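Local coordinates for protein alpha-glucosidase ([Eubacterium] rectale, PDB 6PNR) that probably hydrolyses alpha-linked sulfoquinovosides as a family 31 glycoside hydrolase, and binds a sulfonated aza-sugar inhibitor in its active-site pocket, at residues Met1-Leu12 / Ile81-Thr89; Gln231-Tyr239 / Gly431-Phe439. All blocks are in the same frame, centred on the assembly; numbering follows the deposited sequence.

Contact 1: residues Met1-Leu12 / Ile81-Thr89; sequences MQIKVNDNEFQL and IKCDENLCT
Met1 and Glu85 make the closest backbone approach of two beta-hairpins, 2-5/10-12 and 81-83/87-89, their CA atoms 5.5 Å apart. The hairpins lie in different antiparallel sheets of the N-terminal beta region and meet mainly through side chains. A single weak hydrogen bond joins their backbones, from Met1 N to Glu85 O at 3.2 Å.

Between the sheets, the Cys83-Cys88 disulfide, which ties the two strands of its hairpin together, is touched by three side chains. Ile3 reaches Cys83 SG with its CD1, at 3.7 Å. Leu12 sets CD1 against Cys88 SG at 3.9 Å. The Met1 chain bends at its last torsion (chi3 -73°), bringing CE to 3.6 Å from Cys88 SG and also against the carbonyl O of Asn86.

Further along, Ile81 CD1 sits over one face of the Phe10 ring in a CH-pi contact, 3.8 Å from the centroid and displaced toward the CE1-CZ rim. The other branch of Ile81, CG2, meets Ile3 CD1 at 3.8 Å. Leu71 of strand 68-73 borders both Phe10 and Ile81.

Apart from the weak bond of Met1 N, the grip is mostly apolar, made by methyl groups, sulfur and the face of one ring. The two sulfurs give Met1, Ile3 and Leu12 a common apolar patch.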
loop_
_atom_site.group_PDB
_atom_site.type_symbol
_atom_site.label_atom_id
_atom_site.label_comp_id
_atom_site.label_asym_id
_atom_site.label_seq_id
_atom_site.Cartn_x
_atom_site.Cartn_y
_atom_site.Cartn_z
ATOM N N MET A 1 7.917 18.398 -37.193
ATOM C CA MET A 1 6.632 18.039 -36.607
ATOM C C MET A 1 5.480 18.757 -37.299
ATOM O O MET A 1 5.444 19.989 -37.342
ATOM C CB MET A 1 6.622 18.357 -35.112
ATOM C CG MET A 1 7.430 17.393 -34.268
ATOM S SD MET A 1 7.277 17.773 -32.511
ATOM C CE MET A 1 8.268 19.244 -32.425
ATOM N N GLN A 2 4.530 17.983 -37.821
ATOM C CA GLN A 2 3.431 18.512 -38.615
ATOM C C GLN A 2 2.117 18.423 -37.847
ATOM O O GLN A 2 1.859 17.442 -37.140
ATOM C CB GLN A 2 3.308 17.774 -39.955
ATOM C CG GLN A 2 2.951 16.299 -39.835
ATOM C CD GLN A 2 2.822 15.602 -41.182
ATOM O OE1 GLN A 2 3.182 16.158 -42.222
ATOM N NE2 GLN A 2 2.305 14.374 -41.165
ATOM N N ILE A 3 1.297 19.460 -37.993
ATOM C CA ILE A 3 -0.026 19.542 -37.386
ATOM C C ILE A 3 -1.069 19.215 -38.444
ATOM O O ILE A 3 -0.957 19.646 -39.600
ATOM C CB ILE A 3 -0.272 20.945 -36.800
ATOM C CG1 ILE A 3 0.681 21.226 -35.639
ATOM C CG2 ILE A 3 -1.734 21.128 -36.389
ATOM C CD1 ILE A 3 0.429 22.561 -34.966
ATOM N N LYS A 4 -2.075 18.436 -38.058
ATOM C CA LYS A 4 -3.323 18.324 -38.799
ATOM C C LYS A 4 -4.443 18.760 -37.871
ATOM O O LYS A 4 -4.525 18.292 -36.732
ATOM C CB LYS A 4 -3.569 16.899 -39.301
ATOM C CG LYS A 4 -2.581 16.423 -40.349
ATOM C CD LYS A 4 -2.860 14.987 -40.738
ATOM C CE LYS A 4 -1.837 14.471 -41.733
ATOM N NZ LYS A 4 -2.039 13.021 -42.024
ATOM N N VAL A 5 -5.288 19.670 -38.340
ATOM C CA VAL A 5 -6.356 20.185 -37.491
ATOM C C VAL A 5 -7.524 20.624 -38.362
ATOM O O VAL A 5 -7.338 21.296 -39.381
ATOM C CB VAL A 5 -5.857 21.338 -36.597
ATOM C CG1 VAL A 5 -5.176 22.412 -37.432
ATOM C CG2 VAL A 5 -7.002 21.915 -35.774
ATOM N N ASN A 6 -8.729 20.214 -37.965
ATOM C CA ASN A 6 -9.961 20.764 -38.512
ATOM C C ASN A 6 -10.826 21.230 -37.345
ATOM O O ASN A 6 -10.295 21.549 -36.276
ATOM C CB ASN A 6 -10.677 19.737 -39.399
ATOM C CG ASN A 6 -11.033 18.459 -38.659
ATOM O OD1 ASN A 6 -11.621 18.493 -37.579
ATOM N ND2 ASN A 6 -10.680 17.319 -39.243
ATOM N N ASP A 7 -12.149 21.268 -37.522
ATOM C CA ASP A 7 -13.023 21.776 -36.470
ATOM C C ASP A 7 -13.282 20.761 -35.363
ATOM O O ASP A 7 -13.702 21.151 -34.266
ATOM C CB ASP A 7 -14.358 22.226 -37.065
ATOM C CG ASP A 7 -14.314 23.645 -37.597
ATOM O OD1 ASP A 7 -13.318 24.352 -37.327
ATOM O OD2 ASP A 7 -15.278 24.054 -38.283
ATOM N N ASN A 8 -13.044 19.477 -35.619
ATOM C CA ASN A 8 -13.436 18.420 -34.697
ATOM C C ASN A 8 -12.274 17.514 -34.308
ATOM O O ASN A 8 -12.503 16.473 -33.679
ATOM C CB ASN A 8 -14.562 17.574 -35.307
ATOM C CG ASN A 8 -15.507 18.396 -36.170
ATOM O OD1 ASN A 8 -16.376 19.106 -35.657
ATOM N ND2 ASN A 8 -15.339 18.304 -37.491
ATOM N N GLU A 9 -11.042 17.872 -34.664
ATOM C CA GLU A 9 -9.921 16.972 -34.443
ATOM C C GLU A 9 -8.593 17.695 -34.602
ATOM O O GLU A 9 -8.373 18.396 -35.593
ATOM C CB GLU A 9 -9.997 15.781 -35.404
ATOM C CG GLU A 9 -8.908 14.743 -35.196
ATOM C CD GLU A 9 -9.156 13.462 -35.977
ATOM O OE1 GLU A 9 -10.213 13.361 -36.643
ATOM O OE2 GLU A 9 -8.292 12.556 -35.920
ATOM N N PHE A 10 -7.709 17.535 -33.622
ATOM C CA PHE A 10 -6.350 18.046 -33.670
ATOM C C PHE A 10 -5.383 16.870 -33.657
ATOM O O PHE A 10 -5.632 15.862 -32.988
ATOM C CB PHE A 10 -6.076 18.987 -32.488
ATOM C CG PHE A 10 -4.620 19.226 -32.232
ATOM C CD1 PHE A 10 -3.908 20.125 -32.999
ATOM C CD2 PHE A 10 -3.960 18.545 -31.221
ATOM C CE1 PHE A 10 -2.561 20.341 -32.770
ATOM C CE2 PHE A 10 -2.616 18.755 -30.989
ATOM C CZ PHE A 10 -1.915 19.656 -31.766
ATOM N N GLN A 11 -4.288 16.994 -34.404
ATOM C CA GLN A 11 -3.295 15.932 -34.483
ATOM C C GLN A 11 -1.906 16.536 -34.615
ATOM O O GLN A 11 -1.725 17.580 -35.252
ATOM C CB GLN A 11 -3.548 14.991 -35.668
ATOM C CG GLN A 11 -4.754 14.078 -35.526
ATOM C CD GLN A 11 -4.925 13.164 -36.729
ATOM O OE1 GLN A 11 -5.026 11.942 -36.587
ATOM N NE2 GLN A 11 -4.960 13.755 -37.922
ATOM N N LEU A 12 -0.922 15.854 -34.025
ATOM C CA LEU A 12 0.477 16.239 -34.147
ATOM C C LEU A 12 1.303 14.998 -34.443
ATOM O O LEU A 12 1.178 13.988 -33.741
ATOM C CB LEU A 12 0.989 16.920 -32.870
ATOM C CG LEU A 12 2.484 17.256 -32.855
ATOM C CD1 LEU A 12 2.820 18.238 -33.969
ATOM C CD2 LEU A 12 2.931 17.802 -31.493
ATOM N N ILE A 81 -0.900 26.486 -29.708
ATOM C CA ILE A 81 0.081 25.536 -30.216
ATOM C C ILE A 81 0.911 26.220 -31.294
ATOM O O ILE A 81 0.361 26.755 -32.262
ATOM C CB ILE A 81 -0.617 24.284 -30.766
ATOM C CG1 ILE A 81 -1.559 23.725 -29.695
ATOM C CG2 ILE A 81 0.402 23.254 -31.250
ATOM C CD1 ILE A 81 -2.439 22.616 -30.167
ATOM N N LYS A 82 2.233 26.205 -31.128
ATOM C CA LYS A 82 3.156 26.826 -32.074
ATOM C C LYS A 82 4.271 25.846 -32.399
ATOM O O LYS A 82 4.938 25.351 -31.486
ATOM C CB LYS A 82 3.727 28.121 -31.494
ATOM C CG LYS A 82 2.713 29.242 -31.463
ATOM C CD LYS A 82 2.580 29.893 -30.097
ATOM C CE LYS A 82 3.535 31.062 -29.920
ATOM N NZ LYS A 82 3.267 31.792 -28.645
ATOM N N CYS A 83 4.488 25.570 -33.684
ATOM C CA CYS A 83 5.409 24.509 -34.072
ATOM C C CYS A 83 6.481 25.006 -35.033
ATOM O O CYS A 83 6.335 26.036 -35.694
ATOM C CB CYS A 83 4.668 23.326 -34.695
ATOM S SG CYS A 83 3.799 22.306 -33.475
ATOM N N ASP A 84 7.578 24.245 -35.065
ATOM C CA ASP A 84 8.702 24.403 -35.984
ATOM C C ASP A 84 9.002 23.055 -36.621
ATOM O O ASP A 84 8.223 22.104 -36.478
ATOM C CB ASP A 84 9.958 24.914 -35.266
ATOM C CG ASP A 84 9.788 26.316 -34.710
ATOM O OD1 ASP A 84 8.863 27.027 -35.169
ATOM O OD2 ASP A 84 10.583 26.708 -33.817
ATOM N N GLU A 85 10.144 22.950 -37.304
ATOM C CA GLU A 85 10.578 21.649 -37.798
ATOM C C GLU A 85 10.983 20.719 -36.661
ATOM O O GLU A 85 10.951 19.495 -36.839
ATOM C CB GLU A 85 11.743 21.808 -38.784
ATOM C CG GLU A 85 11.975 20.589 -39.686
ATOM C CD GLU A 85 13.454 20.289 -39.919
ATOM O OE1 GLU A 85 14.209 20.215 -38.925
ATOM O OE2 GLU A 85 13.860 20.127 -41.094
ATOM N N ASN A 86 11.361 21.263 -35.500
ATOM C CA ASN A 86 11.790 20.428 -34.386
ATOM C C ASN A 86 11.149 20.761 -33.047
ATOM O O ASN A 86 11.342 19.989 -32.100
ATOM C CB ASN A 86 13.316 20.493 -34.210
ATOM C CG ASN A 86 14.067 19.951 -35.410
ATOM O OD1 ASN A 86 14.798 20.683 -36.073
ATOM N ND2 ASN A 86 13.894 18.665 -35.692
ATOM N N LEU A 87 10.399 21.858 -32.927
ATOM C CA LEU A 87 9.909 22.316 -31.631
ATOM C C LEU A 87 8.428 22.643 -31.700
ATOM O O LEU A 87 7.994 23.359 -32.604
ATOM C CB LEU A 87 10.679 23.550 -31.151
ATOM C CG LEU A 87 10.163 24.200 -29.860
ATOM C CD1 LEU A 87 10.271 23.229 -28.675
ATOM C CD2 LEU A 87 10.923 25.487 -29.576
ATOM N N CYS A 88 7.662 22.143 -30.733
ATOM C CA CYS A 88 6.268 22.532 -30.558
ATOM C C CYS A 88 6.040 22.920 -29.108
ATOM O O CYS A 88 6.448 22.192 -28.194
ATOM C CB CYS A 88 5.302 21.411 -30.945
ATOM S SG CYS A 88 5.215 21.042 -32.717
ATOM N N THR A 89 5.400 24.060 -28.896
ATOM C CA THR A 89 4.993 24.480 -27.567
ATOM C C THR A 89 3.474 24.586 -27.527
ATOM O O THR A 89 2.843 25.022 -28.496
ATOM C CB THR A 89 5.634 25.814 -27.163
ATOM O OG1 THR A 89 5.234 26.845 -28.073
ATOM C CG2 THR A 89 7.165 25.694 -27.166
#

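Contact 2: residues Gln231-Tyr239 / Gly431-Phe439; sequences QPKLPDWVY and GKLGDVVYF
The entry to strand 437-439 of the TIM barrel meets the segment that leads from helix 217-228 to barrel strand 242-245, with Pro235 and Asp435 nearest in backbone. This is the end where the chain enters the strand; Arg441 of the inhibitor pocket lies beyond the strand's other end.

One straight hydrogen bond anchors the contact: Trp237 NE1 donates to Asp435 O over 3.0 Å, with 165° at the hydrogen. The acceptor lies at the indole edge, nearly in the ring plane, while the donor is tilted 27° from the carbonyl plane. Trp237 has its CG between the backbone N and the carbonyl carbon (chi1 55°), and with this torsion the end of the side chain comes over toward 431-439. Its six-membered ring also reaches Val437, CH2 to CG1 at 4.0 Å. Lys314 makes a cation-pi contact with the same indole.

Pro235 lies against the turn, its CG 3.5 Å from Asp435 C. Its CA makes a bent CA-H...O contact with Gly434 O, 3.3 Å away, and a water spans from Asp236 N to that same oxygen, weakly on the Gly434 side. Val437 takes apolar contacts through different atoms: CB meets Pro235 CD, while CG2 meets Leu234 CD2 at 4.0 Å. Pro232 CG and Leu433 CD2 touch at 4.0 Å, the two side chains crossing at about a right angle.

The turn before the strand is closed by its own bonds, Lys432 O accepting from both Asp435 N and Val436 N. Its carbonyls of Gly434 and Asp435 are taken by water, weakly, and by indole. The indole N-H is thus satisfied by backbone, while the CZ2-CH2 side of the six-membered ring touches Val437 CG1.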
loop_
_atom_site.group_PDB
_atom_site.type_symbol
_atom_site.label_atom_id
_atom_site.label_comp_id
_atom_site.label_asym_id
_atom_site.label_seq_id
_atom_site.Cartn_x
_atom_site.Cartn_y
_atom_site.Cartn_z
ATOM N N GLN A 231 26.303 21.582 -17.838
ATOM C CA GLN A 231 27.227 21.682 -16.718
ATOM C C GLN A 231 28.592 22.191 -17.192
ATOM O O GLN A 231 28.987 21.949 -18.337
ATOM C CB GLN A 231 27.392 20.315 -16.045
ATOM C CG GLN A 231 26.093 19.738 -15.433
ATOM C CD GLN A 231 25.315 18.875 -16.415
ATOM O OE1 GLN A 231 25.757 17.785 -16.783
ATOM N NE2 GLN A 231 24.142 19.357 -16.838
ATOM N N PRO A 232 29.343 22.875 -16.332
ATOM C CA PRO A 232 30.733 23.199 -16.672
ATOM C C PRO A 232 31.580 21.938 -16.667
ATOM O O PRO A 232 31.173 20.882 -16.183
ATOM C CB PRO A 232 31.180 24.163 -15.565
ATOM C CG PRO A 232 29.975 24.401 -14.705
ATOM C CD PRO A 232 28.994 23.315 -14.970
ATOM N N LYS A 233 32.792 22.063 -17.199
ATOM C CA LYS A 233 33.786 21.018 -17.001
ATOM C C LYS A 233 34.124 20.902 -15.517
ATOM O O LYS A 233 34.028 21.870 -14.756
ATOM C CB LYS A 233 35.047 21.321 -17.812
ATOM C CG LYS A 233 34.770 21.414 -19.308
ATOM C CD LYS A 233 36.049 21.501 -20.143
ATOM C CE LYS A 233 36.859 22.748 -19.827
ATOM N NZ LYS A 233 38.165 22.758 -20.569
ATOM N N LEU A 234 34.489 19.694 -15.101
ATOM C CA LEU A 234 34.952 19.488 -13.738
ATOM C C LEU A 234 36.359 20.068 -13.564
ATOM O O LEU A 234 37.159 20.060 -14.502
ATOM C CB LEU A 234 34.966 17.997 -13.391
ATOM C CG LEU A 234 33.622 17.296 -13.274
ATOM C CD1 LEU A 234 33.840 15.800 -13.161
ATOM C CD2 LEU A 234 32.851 17.810 -12.053
ATOM N N PRO A 235 36.692 20.552 -12.363
ATOM C CA PRO A 235 38.053 21.054 -12.122
ATOM C C PRO A 235 39.098 19.987 -12.409
ATOM O O PRO A 235 38.893 18.805 -12.129
ATOM C CB PRO A 235 38.038 21.432 -10.636
ATOM C CG PRO A 235 36.588 21.645 -10.296
ATOM C CD PRO A 235 35.827 20.682 -11.177
ATOM N N ASP A 236 40.241 20.416 -12.971
ATOM C CA ASP A 236 41.293 19.459 -13.306
ATOM C C ASP A 236 41.744 18.648 -12.093
ATOM O O ASP A 236 42.177 17.502 -12.249
ATOM C CB ASP A 236 42.506 20.167 -13.917
ATOM C CG ASP A 236 42.479 20.167 -15.436
ATOM O OD1 ASP A 236 41.672 19.413 -16.022
ATOM O OD2 ASP A 236 43.262 20.929 -16.046
ATOM N N TRP A 237 41.677 19.217 -10.887
ATOM C CA TRP A 237 42.239 18.498 -9.745
ATOM C C TRP A 237 41.443 17.252 -9.361
ATOM O O TRP A 237 41.989 16.399 -8.649
ATOM C CB TRP A 237 42.374 19.413 -8.517
ATOM C CG TRP A 237 41.119 20.121 -8.068
ATOM C CD1 TRP A 237 40.767 21.410 -8.356
ATOM C CD2 TRP A 237 40.068 19.596 -7.238
ATOM N NE1 TRP A 237 39.574 21.718 -7.758
ATOM C CE2 TRP A 237 39.119 20.624 -7.072
ATOM C CE3 TRP A 237 39.840 18.360 -6.620
ATOM C CZ2 TRP A 237 37.959 20.459 -6.320
ATOM C CZ3 TRP A 237 38.685 18.195 -5.869
ATOM C CH2 TRP A 237 37.759 19.240 -5.725
ATOM N N VAL A 238 40.185 17.105 -9.806
ATOM C CA VAL A 238 39.448 15.905 -9.399
ATOM C C VAL A 238 40.118 14.656 -9.957
ATOM O O VAL A 238 40.047 13.581 -9.349
ATOM C CB VAL A 238 37.949 15.944 -9.802
ATOM C CG1 VAL A 238 37.277 17.250 -9.405
ATOM C CG2 VAL A 238 37.742 15.621 -11.278
ATOM N N TYR A 239 40.802 14.773 -11.094
ATOM C CA TYR A 239 41.413 13.611 -11.729
ATOM C C TYR A 239 42.716 13.184 -11.070
ATOM O O TYR A 239 43.308 12.196 -11.513
ATOM C CB TYR A 239 41.666 13.890 -13.226
ATOM C CG TYR A 239 40.399 14.313 -13.947
ATOM C CD1 TYR A 239 39.436 13.377 -14.321
ATOM C CD2 TYR A 239 40.146 15.653 -14.206
ATOM C CE1 TYR A 239 38.259 13.769 -14.951
ATOM C CE2 TYR A 239 38.977 16.057 -14.846
ATOM C CZ TYR A 239 38.043 15.116 -15.219
ATOM O OH TYR A 239 36.892 15.537 -15.854
ATOM N N GLY A 431 33.876 33.856 -9.184
ATOM C CA GLY A 431 34.776 33.583 -10.291
ATOM C C GLY A 431 35.394 32.203 -10.290
ATOM O O GLY A 431 36.500 32.036 -10.806
ATOM N N LYS A 432 34.706 31.199 -9.737
ATOM C CA LYS A 432 35.298 29.879 -9.529
ATOM C C LYS A 432 34.592 28.756 -10.292
ATOM O O LYS A 432 34.932 27.585 -10.082
ATOM C CB LYS A 432 35.337 29.546 -8.029
ATOM C CG LYS A 432 36.425 30.276 -7.254
ATOM C CD LYS A 432 37.781 30.006 -7.896
ATOM C CE LYS A 432 38.878 30.878 -7.301
ATOM N NZ LYS A 432 39.274 30.432 -5.940
ATOM N N LEU A 433 33.646 29.064 -11.186
ATOM C CA LEU A 433 33.071 28.023 -12.038
ATOM C C LEU A 433 34.172 27.309 -12.807
ATOM O O LEU A 433 35.068 27.946 -13.372
ATOM C CB LEU A 433 32.062 28.614 -13.020
ATOM C CG LEU A 433 30.561 28.644 -12.739
ATOM C CD1 LEU A 433 29.824 28.844 -14.065
ATOM C CD2 LEU A 433 30.052 27.388 -12.030
ATOM N N GLY A 434 34.114 25.979 -12.818
ATOM C CA GLY A 434 35.200 25.181 -13.348
ATOM C C GLY A 434 36.379 24.985 -12.414
ATOM O O GLY A 434 37.284 24.208 -12.743
ATOM N N ASP A 435 36.411 25.650 -11.254
ATOM C CA ASP A 435 37.531 25.475 -10.332
ATOM C C ASP A 435 37.139 24.844 -9.011
ATOM O O ASP A 435 37.980 24.210 -8.371
ATOM C CB ASP A 435 38.212 26.813 -10.033
ATOM C CG ASP A 435 38.727 27.502 -11.283
ATOM O OD1 ASP A 435 39.155 26.801 -12.223
ATOM O OD2 ASP A 435 38.692 28.748 -11.311
ATOM N N VAL A 436 35.901 25.029 -8.582
ATOM C CA VAL A 436 35.371 24.371 -7.392
ATOM C C VAL A 436 34.136 23.606 -7.822
ATOM O O VAL A 436 33.485 23.954 -8.812
ATOM C CB VAL A 436 35.029 25.354 -6.253
ATOM C CG1 VAL A 436 36.185 26.297 -5.965
ATOM C CG2 VAL A 436 33.777 26.109 -6.574
ATOM N N VAL A 437 33.808 22.551 -7.090
ATOM C CA VAL A 437 32.675 21.726 -7.491
ATOM C C VAL A 437 31.860 21.352 -6.264
ATOM O O VAL A 437 32.420 20.954 -5.236
ATOM C CB VAL A 437 33.133 20.471 -8.266
ATOM C CG1 VAL A 437 34.161 19.665 -7.473
ATOM C CG2 VAL A 437 31.925 19.618 -8.661
ATOM N N TYR A 438 30.540 21.498 -6.362
ATOM C CA TYR A 438 29.642 20.994 -5.335
ATOM C C TYR A 438 28.815 19.870 -5.943
ATOM O O TYR A 438 28.628 19.803 -7.161
ATOM C CB TYR A 438 28.732 22.096 -4.750
ATOM C CG TYR A 438 28.032 22.912 -5.816
ATOM C CD1 TYR A 438 28.653 24.011 -6.393
ATOM C CD2 TYR A 438 26.762 22.566 -6.259
ATOM C CE1 TYR A 438 28.026 24.751 -7.393
ATOM C CE2 TYR A 438 26.126 23.288 -7.268
ATOM C CZ TYR A 438 26.765 24.382 -7.826
ATOM O OH TYR A 438 26.147 25.104 -8.825
ATOM N N PHE A 439 28.352 18.956 -5.109
ATOM C CA PHE A 439 27.548 17.862 -5.638
ATOM C C PHE A 439 26.245 17.762 -4.870
ATOM O O PHE A 439 26.224 17.892 -3.643
ATOM C CB PHE A 439 28.318 16.518 -5.639
ATOM C CG PHE A 439 29.255 16.328 -4.467
ATOM C CD1 PHE A 439 30.515 16.915 -4.455
ATOM C CD2 PHE A 439 28.887 15.513 -3.395
ATOM C CE1 PHE A 439 31.379 16.717 -3.386
ATOM C CE2 PHE A 439 29.748 15.313 -2.317
ATOM C CZ PHE A 439 30.978 15.905 -2.306
HETATM O O HOH W 1 40.397 23.323 -13.607
#

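How the contacts relate
Contacts 1 and 2 follow in series along the chain: 1-12/81-89 closes before 231-239/431-439 opens. Their centres lie about 42 Å apart and their nearest atoms about 19 Å, so they do not touch. They share no sheet. Contact 1 packs a three-stranded antiparallel sheet on an eight-stranded one in the N-terminal beta region, far from the chain centre, whereas contact 2 belongs to the family 31 TIM barrel, where 242-245 and 437-439 are two of the parallel strands. One contact joins the chain start to the larger N-terminal sheet; the other joins the approaches to those two strands, in the barrel that holds the inhibitor pocket.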